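PDB 6P0X: salmonella plasmid virulence: SpvB from Salmonella typhimurium, which is the N-terminal domain of a toxin that probably ADP-ribosylates host actin on arginine, using NAD(+). Local coordinates for residues P21-R26 with M291-P296; R248-Q253 with L285-L290. All blocks are in the same frame, centred on the assembly; numbering follows the deposited sequence.

Contact 1: P21-R26 with M291-P296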
loop_
_atom_site.group_PDB
_atom_site.type_symbol
_atom_site.label_atom_id
_atom_site.label_comp_id
_atom_site.label_asym_id
_atom_site.label_seq_id
_atom_site.Cartn_x
_atom_site.Cartn_y
_atom_site.Cartn_z
ATOM N N PRO A 21 3.915 15.320 -6.316
ATOM C CA PRO A 21 3.177 16.108 -7.327
ATOM C C PRO A 21 1.822 15.495 -7.666
ATOM O O PRO A 21 1.566 15.014 -8.773
ATOM C CB PRO A 21 4.146 16.103 -8.514
ATOM C CG PRO A 21 4.888 14.812 -8.389
ATOM C CD PRO A 21 4.946 14.460 -6.924
ATOM N N ILE A 22 0.922 15.503 -6.689
ATOM C CA ILE A 22 -0.389 14.879 -6.833
ATOM C C ILE A 22 -1.373 15.909 -7.377
ATOM O O ILE A 22 -1.608 16.947 -6.750
ATOM C CB ILE A 22 -0.882 14.305 -5.497
ATOM C CG1 ILE A 22 0.023 13.159 -5.043
ATOM C CG2 ILE A 22 -2.323 13.840 -5.618
ATOM C CD1 ILE A 22 -0.208 12.734 -3.612
ATOM N N SER A 23 -1.957 15.617 -8.533
ATOM C CA SER A 23 -3.050 16.429 -9.050
ATOM C C SER A 23 -4.283 16.224 -8.179
ATOM O O SER A 23 -4.813 15.111 -8.100
ATOM C CB SER A 23 -3.344 16.054 -10.498
ATOM O OG SER A 23 -2.165 16.102 -11.280
ATOM N N ALA A 24 -4.733 17.291 -7.516
ATOM C CA ALA A 24 -5.800 17.191 -6.527
ATOM C C ALA A 24 -6.866 18.258 -6.740
ATOM O O ALA A 24 -7.559 18.646 -5.795
ATOM C CB ALA A 24 -5.239 17.279 -5.108
ATOM N N GLU A 25 -7.014 18.736 -7.977
ATOM C CA GLU A 25 -8.026 19.741 -8.279
ATOM C C GLU A 25 -9.395 19.134 -8.555
ATOM O O GLU A 25 -10.396 19.857 -8.517
ATOM C CB GLU A 25 -7.589 20.586 -9.478
ATOM N N ARG A 26 -9.463 17.832 -8.830
ATOM C CA ARG A 26 -10.718 17.155 -9.156
ATOM C C ARG A 26 -11.250 16.331 -7.988
ATOM O O ARG A 26 -11.775 15.231 -8.184
ATOM C CB ARG A 26 -10.539 16.278 -10.392
ATOM N N MET A 291 3.518 11.816 -12.140
ATOM C CA MET A 291 2.092 12.110 -12.229
ATOM C C MET A 291 1.653 11.995 -13.684
ATOM O O MET A 291 2.189 12.694 -14.551
ATOM C CB MET A 291 1.789 13.504 -11.679
ATOM C CG MET A 291 0.308 13.808 -11.514
ATOM S SD MET A 291 -0.496 12.782 -10.270
ATOM C CE MET A 291 -1.848 12.090 -11.220
ATOM N N PHE A 292 0.688 11.115 -13.955
ATOM C CA PHE A 292 0.178 10.891 -15.301
ATOM C C PHE A 292 -1.306 11.228 -15.367
ATOM O O PHE A 292 -2.070 10.899 -14.452
ATOM C CB PHE A 292 0.378 9.435 -15.745
ATOM C CG PHE A 292 1.780 9.110 -16.185
ATOM C CD1 PHE A 292 2.160 9.276 -17.508
ATOM C CD2 PHE A 292 2.709 8.611 -15.285
ATOM C CE1 PHE A 292 3.444 8.969 -17.921
ATOM C CE2 PHE A 292 3.996 8.299 -15.692
ATOM C CZ PHE A 292 4.363 8.478 -17.013
ATOM N N HIS A 293 -1.708 11.873 -16.459
ATOM C CA HIS A 293 -3.108 12.093 -16.782
ATOM C C HIS A 293 -3.498 11.212 -17.963
ATOM O O HIS A 293 -2.662 10.870 -18.805
ATOM C CB HIS A 293 -3.380 13.563 -17.121
ATOM C CG HIS A 293 -3.199 14.497 -15.965
ATOM N ND1 HIS A 293 -3.417 15.855 -16.064
ATOM C CD2 HIS A 293 -2.818 14.272 -14.685
ATOM C CE1 HIS A 293 -3.179 16.425 -14.897
ATOM N NE2 HIS A 293 -2.813 15.486 -14.043
ATOM N N HIS A 294 -4.786 10.859 -18.031
ATOM C CA HIS A 294 -5.300 9.932 -19.043
ATOM C C HIS A 294 -6.531 10.561 -19.690
ATOM O O HIS A 294 -7.671 10.225 -19.364
ATOM C CB HIS A 294 -5.617 8.568 -18.431
ATOM C CG HIS A 294 -4.475 7.966 -17.676
ATOM N ND1 HIS A 294 -3.454 7.277 -18.296
ATOM C CD2 HIS A 294 -4.191 7.948 -16.352
ATOM C CE1 HIS A 294 -2.590 6.862 -17.387
ATOM N NE2 HIS A 294 -3.014 7.256 -16.199
ATOM N N PHE A 295 -6.287 11.476 -20.625
ATOM C CA PHE A 295 -7.332 12.159 -21.383
ATOM C C PHE A 295 -7.071 11.942 -22.870
ATOM O O PHE A 295 -6.676 12.872 -23.587
ATOM C CB PHE A 295 -7.380 13.647 -21.040
ATOM C CG PHE A 295 -7.817 13.938 -19.631
ATOM C CD1 PHE A 295 -6.913 13.896 -18.580
ATOM C CD2 PHE A 295 -9.137 14.270 -19.360
ATOM C CE1 PHE A 295 -7.319 14.170 -17.286
ATOM C CE2 PHE A 295 -9.549 14.546 -18.069
ATOM C CZ PHE A 295 -8.639 14.495 -17.030
ATOM N N PRO A 296 -7.282 10.720 -23.365
ATOM C CA PRO A 296 -6.908 10.414 -24.757
ATOM C C PRO A 296 -7.665 11.221 -25.797
ATOM O O PRO A 296 -7.093 11.548 -26.846
ATOM C CB PRO A 296 -7.215 8.914 -24.875
ATOM C CG PRO A 296 -8.277 8.669 -23.858
ATOM C CD PRO A 296 -7.961 9.588 -22.711
#
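P21 and M291 make the closest backbone approach, their CA atoms 6.4 Å apart, where the irregular loop of P21-R26 passes over strand 288-293 without forming a strand pair. M291 points at the loop. Its CG lies anti to the backbone N (chi1 -170°), and bends at chi2 and chi3 shape the rest of the chain, with SD 3.4 Å from P21 O. On the way, CG of M291 comes to 3.2 Å from the carbonyl O of P21, a van der Waals contact rather than a bond. SD receives the backbone N-H of S23 in a weak hydrogen bond, 3.6 Å from N to SD but nearly straight at 172°. S23 thus meets the strand twice, because its hydroxyl also reaches H293: OG and NE2 are 2.9 Å apart, hydrogen-bonded, and either atom could be the donor. OG sits at the ring edge, in the plane of the imidazole, and lies 3.4 Å from M291 CG, so the serine hydroxyl touches M291 while bonding to the imidazole end of H293. The contact buries 183 Å² and is essentially superficial, with M291 its buried member. Around it, S23 O bonds to Y216 OH of strand 215-218, the H293 ring packs edge-to-face with F239 of strand 237-244, and P21 rests on S307 of strand 304-314.

Contact 2: R248-Q253 with L285-L290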
loop_
_atom_site.group_PDB
_atom_site.type_symbol
_atom_site.label_atom_id
_atom_site.label_comp_id
_atom_site.label_asym_id
_atom_site.label_seq_id
_atom_site.Cartn_x
_atom_site.Cartn_y
_atom_site.Cartn_z
ATOM N N ARG A 248 12.015 2.813 -15.178
ATOM C CA ARG A 248 11.792 3.763 -16.260
ATOM C C ARG A 248 13.012 4.618 -16.581
ATOM O O ARG A 248 12.955 5.417 -17.521
ATOM C CB ARG A 248 10.605 4.666 -15.919
ATOM C CG ARG A 248 9.256 3.981 -16.073
ATOM C CD ARG A 248 8.192 4.673 -15.247
ATOM N NE ARG A 248 6.942 3.919 -15.226
ATOM C CZ ARG A 248 6.624 3.028 -14.291
ATOM N NH1 ARG A 248 5.466 2.386 -14.352
ATOM N NH2 ARG A 248 7.463 2.779 -13.295
ATOM N N GLY A 249 14.108 4.474 -15.840
ATOM C CA GLY A 249 15.276 5.305 -16.064
ATOM C C GLY A 249 15.286 6.549 -15.199
ATOM O O GLY A 249 14.236 7.149 -14.951
ATOM N N VAL A 250 16.468 6.947 -14.727
ATOM C CA VAL A 250 16.608 8.084 -13.825
ATOM C C VAL A 250 17.354 9.236 -14.479
ATOM O O VAL A 250 17.765 10.176 -13.790
ATOM C CB VAL A 250 17.289 7.673 -12.508
ATOM C CG1 VAL A 250 16.467 6.613 -11.798
ATOM C CG2 VAL A 250 18.705 7.175 -12.773
ATOM N N ASP A 251 17.544 9.187 -15.791
ATOM C CA ASP A 251 18.217 10.266 -16.503
ATOM C C ASP A 251 17.295 11.479 -16.546
ATOM O O ASP A 251 16.171 11.370 -17.054
ATOM C CB ASP A 251 18.587 9.811 -17.918
ATOM C CG ASP A 251 19.503 10.792 -18.648
ATOM O OD1 ASP A 251 19.543 11.986 -18.285
ATOM O OD2 ASP A 251 20.183 10.360 -19.604
ATOM N N PRO A 252 17.705 12.635 -16.016
ATOM C CA PRO A 252 16.831 13.816 -16.081
ATOM C C PRO A 252 16.613 14.322 -17.496
ATOM O O PRO A 252 15.671 15.092 -17.720
ATOM C CB PRO A 252 17.568 14.852 -15.223
ATOM C CG PRO A 252 18.995 14.414 -15.247
ATOM C CD PRO A 252 18.957 12.913 -15.290
ATOM N N GLN A 253 17.452 13.922 -18.454
ATOM C CA GLN A 253 17.277 14.366 -19.832
ATOM C C GLN A 253 16.226 13.547 -20.573
ATOM O O GLN A 253 15.570 14.068 -21.481
ATOM C CB GLN A 253 18.608 14.286 -20.585
ATOM C CG GLN A 253 19.751 15.047 -19.933
ATOM C CD GLN A 253 21.051 14.932 -20.712
ATOM O OE1 GLN A 253 21.048 14.664 -21.915
ATOM N NE2 GLN A 253 22.171 15.132 -20.027
ATOM N N LEU A 285 14.838 0.801 -4.203
ATOM C CA LEU A 285 14.741 2.186 -3.768
ATOM C C LEU A 285 13.839 2.918 -4.744
ATOM O O LEU A 285 14.017 2.800 -5.961
ATOM C CB LEU A 285 16.106 2.877 -3.737
ATOM C CG LEU A 285 17.047 2.658 -2.563
ATOM C CD1 LEU A 285 18.457 3.018 -2.996
ATOM C CD2 LEU A 285 16.613 3.503 -1.378
ATOM N N CYS A 286 12.875 3.665 -4.221
ATOM C CA CYS A 286 12.048 4.486 -5.092
ATOM C C CYS A 286 12.890 5.629 -5.645
ATOM O O CYS A 286 13.391 6.468 -4.889
ATOM C CB CYS A 286 10.827 5.020 -4.351
ATOM S SG CYS A 286 9.836 6.151 -5.360
ATOM N N ARG A 287 13.050 5.655 -6.964
ATOM C CA ARG A 287 13.863 6.679 -7.599
ATOM C C ARG A 287 13.053 7.891 -8.026
ATOM O O ARG A 287 13.612 8.991 -8.119
ATOM C CB ARG A 287 14.587 6.107 -8.822
ATOM C CG ARG A 287 15.277 4.774 -8.584
ATOM C CD ARG A 287 16.229 4.840 -7.401
ATOM N NE ARG A 287 16.672 3.508 -6.998
ATOM C CZ ARG A 287 17.918 3.064 -7.112
ATOM N NH1 ARG A 287 18.866 3.848 -7.609
ATOM N NH2 ARG A 287 18.221 1.832 -6.718
ATOM N N GLN A 288 11.755 7.729 -8.284
ATOM C CA GLN A 288 10.987 8.877 -8.752
ATOM C C GLN A 288 9.502 8.654 -8.510
ATOM O O GLN A 288 9.033 7.521 -8.357
ATOM C CB GLN A 288 11.252 9.156 -10.236
ATOM C CG GLN A 288 11.110 7.928 -11.108
ATOM C CD GLN A 288 11.701 8.109 -12.492
ATOM O OE1 GLN A 288 11.681 9.205 -13.056
ATOM N NE2 GLN A 288 12.245 7.030 -13.042
ATOM N N VAL A 289 8.773 9.765 -8.457
ATOM C CA VAL A 289 7.319 9.769 -8.341
ATOM C C VAL A 289 6.767 10.571 -9.515
ATOM O O VAL A 289 7.068 11.761 -9.656
ATOM C CB VAL A 289 6.850 10.354 -6.996
ATOM C CG1 VAL A 289 5.341 10.238 -6.862
ATOM C CG2 VAL A 289 7.539 9.646 -5.832
ATOM N N LEU A 290 5.962 9.925 -10.352
ATOM C CA LEU A 290 5.491 10.509 -11.600
ATOM C C LEU A 290 3.984 10.719 -11.548
ATOM O O LEU A 290 3.254 9.897 -10.987
ATOM C CB LEU A 290 5.849 9.608 -12.785
ATOM C CG LEU A 290 7.227 8.948 -12.705
ATOM C CD1 LEU A 290 7.399 7.949 -13.829
ATOM C CD2 LEU A 290 8.337 9.993 -12.737
#
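A classic beta bulge, in which R287 and Q288 both face D244, marks the start of strand 288-293, and the loop following strand 237-244 folds back against it through R248-Q253. The nearest CA atoms are those of V250 and R287, 6.9 Å apart, and 204 Å² is buried in all. One hydrogen bond joins the segments: Q288 NE2 donates to the carbonyl O of G249 at 2.8 Å, with an N-H...O angle of 147°. The donor stands above the carbonyl plane, 43° out of it, and so is not on a lone pair of G249 O, which is itself tilted from the plane of the Q288 amide. Q288 reaches the loop because CG is held between the backbone N and the carbonyl carbon (chi1 50°), with the chain extended beyond it. G249 has backbone angles at which a CB would collide with the carbonyl O of R248, which by itself calls for glycine.

Apolar contacts flank the bond. V250 CG1 packs 3.6 Å from R287 CB, while the end of the R287 side chain leads away from the loop. R248, extended from CG to NE, instead lays its aliphatic part against the strand. D244 serves both segments, OD1 accepting from Q288 NE2 and OD2 forming a salt bridge with R248 NH2. R308 NE bonds to Q288 OE1, so both ends of the buried amide are held and its rotation should be fixed, and E315 pairs with R287 NH1. Short of its guanidinium, R248 CD rests 3.7 Å from L290 CD1.

In the fold
Contacts 1 and 2 use successive parts of strand 288-293: M291 and H293 serve the first, Q288 and L290 the second. Their centres are about 18 Å apart, and they meet in packing where P21 CG lies 4.0 Å from V289 O. Along the chain, contact 2 is nested inside the loop closed by contact 1, which spans 264 residues against 31. Strand 237-244 lies beside both, bringing F239 to H293 and D244 to Q288. Acrylic acid is about 13 Å from the I22 side chain and about 12 Å from that of V250; a glycerol, probably from the crystallisation liquor, is about 6 Å from the R248 side chain. Each contact joins a loop to strand 288-293 within the N-terminal domain.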